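Local coordinates for protein putative hydantoin racemase (Klebsiella pneumoniae subsp. pneumoniae, PDB 3QVL) that racemises allantoin and probably also interconverts the D and L forms of other 5-monosubstituted hydantoins, such as the 5-isobutyl and 5-benzyl compounds, at residues Gly20-Ala25 / Met185-Gln190; Ala14-Ile19 / Ile33-Pro38. All blocks are in the same frame, centred on the assembly; numbering follows the deposited sequence.

Contact 1 (Gly20-Ala25 / Met185-Gln190); sequences GAAARA and MATLAQ
This is a small, purely apolar contact at the meeting of the two alpha/beta halves of the enzyme: A21 and A22, on helix 13-26 beside the first parallel sheet, meet A186 and T187 in the turn that follows strand 177-180 of the second. It illustrates how short side chains allow two backbones to come close. The CA atoms of A22 and T187 lie 5.5 Å apart, and no hydrogen bond passes between the segments, which bury 119 Å² in all.

The contact turns on two methyl groups. A22 points directly at the turn, A186 points back, and their CB atoms touch at 3.5 Å. The CB of A22 also sits 4.1 Å from the carbonyl carbon of A186, so it packs on the backbone of the turn as well. T187 contributes its methyl rather than its hydroxyl: with chi1 at 55°, CG2 lies anti to the carbonyl carbon and reaches between two alanines, 4.2 Å from A22 CB and 4.4 Å from A21 CB. A backbone bond from L188 N to M185 O closes the turn, and helix 189-196 follows.

Beside the alanine pair, the loop residue D202 touches both A22 and A186, while V204 of helix 203-216 receives A186 together with A23 from helix 13-26.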
loop_
_atom_site.group_PDB
_atom_site.type_symbol
_atom_site.label_atom_id
_atom_site.label_comp_id
_atom_site.label_asym_id
_atom_site.label_seq_id
_atom_site.Cartn_x
_atom_site.Cartn_y
_atom_site.Cartn_z
ATOM N N GLY A 20 -9.237 16.008 -31.866
ATOM C CA GLY A 20 -8.428 16.084 -33.084
ATOM C C GLY A 20 -7.617 17.362 -33.195
ATOM O O GLY A 20 -6.459 17.332 -33.618
ATOM N N ALA A 21 -8.225 18.483 -32.810
ATOM C CA ALA A 21 -7.558 19.785 -32.825
ATOM C C ALA A 21 -6.391 19.846 -31.840
ATOM O O ALA A 21 -5.330 20.384 -32.161
ATOM C CB ALA A 21 -8.557 20.903 -32.542
ATOM N N ALA A 22 -6.592 19.288 -30.647
ATOM C CA ALA A 22 -5.552 19.250 -29.618
ATOM C C ALA A 22 -4.380 18.360 -30.028
ATOM O O ALA A 22 -3.223 18.678 -29.745
ATOM C CB ALA A 22 -6.130 18.790 -28.294
ATOM N N ALA A 23 -4.692 17.252 -30.700
ATOM C CA ALA A 23 -3.687 16.302 -31.171
ATOM C C ALA A 23 -2.807 16.889 -32.276
ATOM O O ALA A 23 -1.585 16.718 -32.260
ATOM C CB ALA A 23 -4.355 15.018 -31.644
ATOM N N ARG A 24 -3.433 17.581 -33.227
ATOM C CA ARG A 24 -2.722 18.185 -34.358
ATOM C C ARG A 24 -1.865 19.381 -33.950
ATOM O O ARG A 24 -0.833 19.649 -34.569
ATOM C CB ARG A 24 -3.702 18.605 -35.456
ATOM C CG ARG A 24 -4.291 17.449 -36.249
ATOM C CD ARG A 24 -5.087 17.938 -37.455
ATOM N NE ARG A 24 -6.197 18.809 -37.070
ATOM C CZ ARG A 24 -7.430 18.390 -36.793
ATOM N NH1 ARG A 24 -8.362 19.269 -36.452
ATOM N NH2 ARG A 24 -7.738 17.099 -36.855
ATOM N N ALA A 25 -2.298 20.091 -32.910
ATOM C CA ALA A 25 -1.617 21.298 -32.436
ATOM C C ALA A 25 -0.206 21.039 -31.904
ATOM O O ALA A 25 0.654 21.919 -31.967
ATOM C CB ALA A 25 -2.460 22.002 -31.378
ATOM N N MET A 185 -11.870 18.782 -22.560
ATOM C CA MET A 185 -11.095 19.883 -21.980
ATOM C C MET A 185 -9.755 20.077 -22.692
ATOM O O MET A 185 -8.976 20.961 -22.328
ATOM C CB MET A 185 -10.837 19.632 -20.492
ATOM C CG MET A 185 -12.066 19.693 -19.606
ATOM S SD MET A 185 -11.667 19.252 -17.905
ATOM C CE MET A 185 -13.301 18.905 -17.256
ATOM N N ALA A 186 -9.508 19.257 -23.711
ATOM C CA ALA A 186 -8.204 19.172 -24.377
ATOM C C ALA A 186 -7.608 20.506 -24.833
ATOM O O ALA A 186 -6.413 20.747 -24.649
ATOM C CB ALA A 186 -8.273 18.191 -25.545
ATOM N N THR A 187 -8.439 21.371 -25.410
ATOM C CA THR A 187 -7.966 22.642 -25.967
ATOM C C THR A 187 -7.854 23.773 -24.932
ATOM O O THR A 187 -7.525 24.909 -25.281
ATOM C CB THR A 187 -8.832 23.100 -27.170
ATOM O OG1 THR A 187 -10.209 23.171 -26.778
ATOM C CG2 THR A 187 -8.690 22.131 -28.339
ATOM N N LEU A 188 -8.113 23.451 -23.666
ATOM C CA LEU A 188 -8.050 24.424 -22.571
ATOM C C LEU A 188 -6.680 24.480 -21.897
ATOM O O LEU A 188 -6.354 25.461 -21.222
ATOM C CB LEU A 188 -9.125 24.111 -21.521
ATOM C CG LEU A 188 -10.516 24.756 -21.583
ATOM C CD1 LEU A 188 -11.070 24.847 -23.003
ATOM C CD2 LEU A 188 -11.472 23.978 -20.686
ATOM N N ALA A 189 -5.889 23.426 -22.088
ATOM C CA ALA A 189 -4.612 23.239 -21.389
ATOM C C ALA A 189 -3.629 24.401 -21.537
ATOM O O ALA A 189 -3.111 24.904 -20.539
ATOM C CB ALA A 189 -3.959 21.935 -21.827
ATOM N N GLN A 190 -3.381 24.816 -22.778
ATOM C CA GLN A 190 -2.407 25.869 -23.079
ATOM C C GLN A 190 -2.768 27.209 -22.435
ATOM O O GLN A 190 -1.923 27.837 -21.792
ATOM C CB GLN A 190 -2.234 26.024 -24.595
ATOM C CG GLN A 190 -1.360 27.201 -25.019
ATOM C CD GLN A 190 -1.218 27.315 -26.524
ATOM O OE1 GLN A 190 -1.929 28.087 -27.170
ATOM N NE2 GLN A 190 -0.299 26.539 -27.093
#

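Contact 2 (Ala14-Ile19 / Ile33-Pro38); sequences AMTETI and ILAVCP
T16 faces A35 and C37 across a beta-alpha-beta unit, in which strand 2-7, helix 13-26 and strand 31-36 follow one another and the two strands lie side by side in a parallel sheet. Between these two segments T16 carries the contact, supplying 76 of the 153 Å² buried, and its two branches do separate jobs.

CG2 lies anti to the backbone N of T16 and is carried outward to the strand. T16 CG2 comes to rest 3.9 Å from V36 O, and A35 CB, which points to the helix, lies 4.3 Å from T16 CG2. V36 itself sends its side chain to the other side, where it meets Q61 of helix 48-68, whereas A35 near the end of the strand, and C37 in the loop just after it, turn toward the helix.

The hydroxyl branch is directed toward C37 but bonds to residues near the end of strand 2-7 and the start of the helix. It is gripped twice, giving its proton to the carbonyl of S12 and receiving the amide of N8; V36, in turn, is joined to N8 by a backbone bond. These bonds probably fix the rotation of T16. Against C37 the hydroxyl makes van der Waals contact alone: T16 OG1 lies 3.5 Å from C37 CB and 3.7 Å from C37 SG.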
loop_
_atom_site.group_PDB
_atom_site.type_symbol
_atom_site.label_atom_id
_atom_site.label_comp_id
_atom_site.label_asym_id
_atom_site.label_seq_id
_atom_site.Cartn_x
_atom_site.Cartn_y
_atom_site.Cartn_z
ATOM N N ALA A 14 -18.536 16.307 -32.165
ATOM C CA ALA A 14 -18.107 17.562 -31.547
ATOM C C ALA A 14 -16.871 17.370 -30.667
ATOM O O ALA A 14 -15.913 18.142 -30.759
ATOM C CB ALA A 14 -19.247 18.179 -30.747
ATOM N N MET A 15 -16.893 16.335 -29.829
ATOM C CA MET A 15 -15.757 16.010 -28.964
ATOM C C MET A 15 -14.573 15.465 -29.772
ATOM O O MET A 15 -13.416 15.739 -29.442
ATOM C CB MET A 15 -16.180 15.044 -27.850
ATOM C CG MET A 15 -15.087 14.706 -26.832
ATOM S SD MET A 15 -15.591 14.745 -25.092
ATOM C CE MET A 15 -17.328 14.325 -25.191
ATOM N N THR A 16 -14.868 14.712 -30.833
ATOM C CA THR A 16 -13.838 14.215 -31.752
ATOM C C THR A 16 -13.071 15.377 -32.397
ATOM O O THR A 16 -11.851 15.307 -32.561
ATOM C CB THR A 16 -14.437 13.286 -32.842
ATOM O OG1 THR A 16 -15.242 12.273 -32.226
ATOM C CG2 THR A 16 -13.336 12.615 -33.659
ATOM N N GLU A 17 -13.795 16.442 -32.743
ATOM C CA GLU A 17 -13.203 17.663 -33.301
ATOM C C GLU A 17 -12.260 18.350 -32.312
ATOM O O GLU A 17 -11.166 18.775 -32.686
ATOM C CB GLU A 17 -14.296 18.644 -33.735
ATOM C CG GLU A 17 -15.090 18.216 -34.964
ATOM C CD GLU A 17 -16.430 18.930 -35.080
ATOM O OE1 GLU A 17 -16.586 20.032 -34.509
ATOM O OE2 GLU A 17 -17.334 18.386 -35.747
ATOM N N THR A 18 -12.697 18.458 -31.057
ATOM C CA THR A 18 -11.896 19.052 -29.985
ATOM C C THR A 18 -10.628 18.233 -29.741
ATOM O O THR A 18 -9.529 18.786 -29.639
ATOM C CB THR A 18 -12.712 19.170 -28.673
ATOM O OG1 THR A 18 -13.904 19.926 -28.917
ATOM C CG2 THR A 18 -11.903 19.859 -27.572
ATOM N N ILE A 19 -10.796 16.914 -29.661
ATOM C CA ILE A 19 -9.688 15.979 -29.471
ATOM C C ILE A 19 -8.702 16.032 -30.646
ATOM O O ILE A 19 -7.487 16.107 -30.440
ATOM C CB ILE A 19 -10.216 14.537 -29.239
ATOM C CG1 ILE A 19 -10.834 14.421 -27.841
ATOM C CG2 ILE A 19 -9.106 13.511 -29.417
ATOM C CD1 ILE A 19 -11.795 13.258 -27.675
ATOM N N ILE A 33 -2.270 12.987 -37.950
ATOM C CA ILE A 33 -3.267 12.593 -36.961
ATOM C C ILE A 33 -4.524 12.086 -37.662
ATOM O O ILE A 33 -5.085 12.769 -38.523
ATOM C CB ILE A 33 -3.624 13.770 -36.003
ATOM C CG1 ILE A 33 -2.388 14.257 -35.224
ATOM C CG2 ILE A 33 -4.787 13.401 -35.068
ATOM C CD1 ILE A 33 -1.733 13.221 -34.301
ATOM N N LEU A 34 -4.949 10.878 -37.300
ATOM C CA LEU A 34 -6.216 10.331 -37.769
ATOM C C LEU A 34 -7.220 10.316 -36.620
ATOM O O LEU A 34 -7.271 9.367 -35.831
ATOM C CB LEU A 34 -6.028 8.927 -38.361
ATOM C CG LEU A 34 -5.136 8.762 -39.599
ATOM C CD1 LEU A 34 -4.884 7.289 -39.872
ATOM C CD2 LEU A 34 -5.738 9.436 -40.831
ATOM N N ALA A 35 -8.003 11.390 -36.523
ATOM C CA ALA A 35 -9.005 11.535 -35.472
ATOM C C ALA A 35 -10.283 10.792 -35.845
ATOM O O ALA A 35 -10.935 11.118 -36.841
ATOM C CB ALA A 35 -9.292 13.008 -35.207
ATOM N N VAL A 36 -10.624 9.785 -35.046
ATOM C CA VAL A 36 -11.775 8.923 -35.322
ATOM C C VAL A 36 -12.637 8.687 -34.080
ATOM O O VAL A 36 -12.221 8.974 -32.956
ATOM C CB VAL A 36 -11.345 7.545 -35.913
ATOM C CG1 VAL A 36 -10.671 7.713 -37.275
ATOM C CG2 VAL A 36 -10.439 6.785 -34.940
ATOM N N CYS A 37 -13.840 8.167 -34.306
ATOM C CA CYS A 37 -14.734 7.738 -33.235
ATOM C C CYS A 37 -15.515 6.504 -33.703
ATOM O O CYS A 37 -15.610 6.264 -34.909
ATOM C CB CYS A 37 -15.677 8.874 -32.830
ATOM S SG CYS A 37 -16.711 9.500 -34.160
ATOM N N PRO A 38 -16.067 5.712 -32.757
ATOM C CA PRO A 38 -16.774 4.491 -33.150
ATOM C C PRO A 38 -18.037 4.780 -33.955
ATOM O O PRO A 38 -18.680 5.813 -33.752
ATOM C CB PRO A 38 -17.147 3.850 -31.808
ATOM C CG PRO A 38 -16.253 4.491 -30.802
ATOM C CD PRO A 38 -16.066 5.882 -31.295
#

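In the fold
Helix 13-26 serves both contacts with different sides of one rod: T16 packs on its own sheet, while A21 and A22 receive the turn from the other half of the protein. The contact centres are 11 Å apart, yet they touch. G20 CA packs on A35 CB at 3.8 Å, and T187 CG2 of contact 1 approaches T18 O of contact 2 at 3.7 Å. Neither contact lines the pocket: the side chain of A186 is about 9 Å, and that of T16 about 10 Å, from the bound hydantoin acetic acid. Pocket residues are close in sequence: N10 precedes the helix, and G181, S182 and G183 precede 185-190.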